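Local coordinates for outer membrane protein (Tpn50) (Borrelia burgdorferi, PDB 3OON), which probably binds peptidoglycan through this OmpA-like C-terminal domain, and so would tether the outer membrane to the cell wall, at residues 37-40 and 41-45. Residues are numbered along the deposited sequence; the frame is centred on the assembly and turned at random.
Sequences DLIA and KLLEK
I39 and L43, one turn apart on the alpha-helix 33-45 of an OmpA-like domain, illustrate how an i to i+4 pair contributes to the apolar face of a helix laid against a beta-sheet. The two side chains run alongside each other, leaving the helix in the same direction, and L43 can be followed outward atom by atom. Its CB lies 3.7 Å from the carbonyl oxygen of I39. CG stands anti to the carbonyl carbon of L43 (chi1 -61°), a setting that brings it within 3.3 Å of that same I39 O and 4.0 Å from CG2 of I39. CD1 completes the contact, meeting I39 CG2 at 3.9 Å. The methyl CG2 is available there because it is anti to the backbone N of I39, while CG1 lies beside that nitrogen. The same I39 O accepts the hydrogen bond from L43 N, with an N-H...O angle of 163°.

The surroundings show which parts of the fold are joined: I39 reaches I4 and F17 on the strands 4-9 and 12-20, and L43 packs on L15 and on L81 of helix 63-83. Another flank of the helix carries L42, which rests on F46 of the second subunit. Toward helix 63-83, D37 OD1 is hydrogen-bonded to the hydroxyl of Y80. Farther along, E44 repeats the backbone pattern with its N bonded to A40 O, and its own CG lies 3.2 Å from that A40 oxygen.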
loop_
_atom_site.group_PDB
_atom_site.type_symbol
_atom_site.label_atom_id
_atom_site.label_comp_id
_atom_site.label_asym_id
_atom_site.label_seq_id
_atom_site.Cartn_x
_atom_site.Cartn_y
_atom_site.Cartn_z
ATOM N N ASP A 37 6.921 -2.623 -10.792
ATOM C CA ASP A 37 6.472 -1.435 -11.544
ATOM C C ASP A 37 5.464 -0.608 -10.747
ATOM O O ASP A 37 5.491 0.625 -10.771
ATOM C CB ASP A 37 5.851 -1.833 -12.879
ATOM C CG ASP A 37 6.880 -2.266 -13.907
ATOM O OD1 ASP A 37 8.085 -2.018 -13.703
ATOM O OD2 ASP A 37 6.469 -2.859 -14.926
ATOM N N LEU A 38 4.581 -1.300 -10.037
ATOM C CA LEU A 38 3.641 -0.647 -9.132
ATOM C C LEU A 38 4.379 0.044 -7.986
ATOM O O LEU A 38 4.089 1.202 -7.656
ATOM C CB LEU A 38 2.599 -1.641 -8.591
ATOM C CG LEU A 38 1.647 -1.072 -7.528
ATOM C CD1 LEU A 38 0.883 0.179 -8.018
ATOM C CD2 LEU A 38 0.683 -2.145 -7.077
ATOM N N ILE A 39 5.334 -0.663 -7.379
ATOM C CA ILE A 39 6.200 -0.038 -6.375
ATOM C C ILE A 39 6.854 1.228 -6.959
ATOM O O ILE A 39 6.889 2.277 -6.307
ATOM C CB ILE A 39 7.260 -1.036 -5.849
ATOM C CG1 ILE A 39 6.572 -2.150 -5.045
ATOM C CG2 ILE A 39 8.295 -0.334 -4.987
ATOM C CD1 ILE A 39 7.358 -3.441 -4.974
ATOM N N ALA A 40 7.345 1.122 -8.192
ATOM C CA ALA A 40 7.998 2.241 -8.882
ATOM C C ALA A 40 7.060 3.442 -9.050
ATOM O O ALA A 40 7.488 4.595 -8.924
ATOM C CB ALA A 40 8.563 1.783 -10.235
ATOM N N LYS A 41 5.786 3.164 -9.312
ATOM C CA LYS A 41 4.768 4.208 -9.439
ATOM C C LYS A 41 4.600 4.989 -8.133
ATOM O O LYS A 41 4.438 6.204 -8.155
ATOM C CB LYS A 41 3.431 3.615 -9.879
ATOM C CG LYS A 41 3.015 4.002 -11.279
ATOM C CD LYS A 41 1.503 3.902 -11.422
ATOM C CE LYS A 41 0.947 4.953 -12.382
ATOM N NZ LYS A 41 -0.461 4.660 -12.711
ATOM N N LEU A 42 4.648 4.294 -6.999
ATOM C CA LEU A 42 4.594 4.961 -5.708
ATOM C C LEU A 42 5.862 5.755 -5.429
ATOM O O LEU A 42 5.781 6.903 -5.008
ATOM C CB LEU A 42 4.360 3.954 -4.578
ATOM C CG LEU A 42 3.053 3.171 -4.669
ATOM C CD1 LEU A 42 3.017 2.124 -3.577
ATOM C CD2 LEU A 42 1.844 4.121 -4.555
ATOM N N LEU A 43 7.022 5.136 -5.663
ATOM C CA LEU A 43 8.314 5.758 -5.341
ATOM C C LEU A 43 8.579 7.006 -6.167
ATOM O O LEU A 43 9.146 7.975 -5.656
ATOM C CB LEU A 43 9.476 4.765 -5.495
ATOM C CG LEU A 43 9.490 3.500 -4.633
ATOM C CD1 LEU A 43 10.749 2.728 -4.938
ATOM C CD2 LEU A 43 9.392 3.790 -3.132
ATOM N N GLU A 44 8.167 6.962 -7.435
ATOM C CA GLU A 44 8.204 8.098 -8.365
ATOM C C GLU A 44 7.620 9.368 -7.765
ATOM O O GLU A 44 8.102 10.467 -8.047
ATOM C CB GLU A 44 7.366 7.785 -9.596
ATOM C CG GLU A 44 8.093 7.164 -10.761
ATOM C CD GLU A 44 7.273 7.259 -12.036
ATOM O OE1 GLU A 44 6.061 6.948 -12.005
ATOM O OE2 GLU A 44 7.838 7.665 -13.071
ATOM N N LYS A 45 6.568 9.208 -6.965
ATOM C CA LYS A 45 5.863 10.341 -6.377
ATOM C C LYS A 45 6.504 10.864 -5.093
ATOM O O LYS A 45 6.192 11.967 -4.646
ATOM C CB LYS A 45 4.381 10.000 -6.160
ATOM C CG LYS A 45 3.600 9.820 -7.465
ATOM C CD LYS A 45 3.690 11.095 -8.318
ATOM C CE LYS A 45 2.708 11.086 -9.472
ATOM N NZ LYS A 45 3.053 10.060 -10.496
#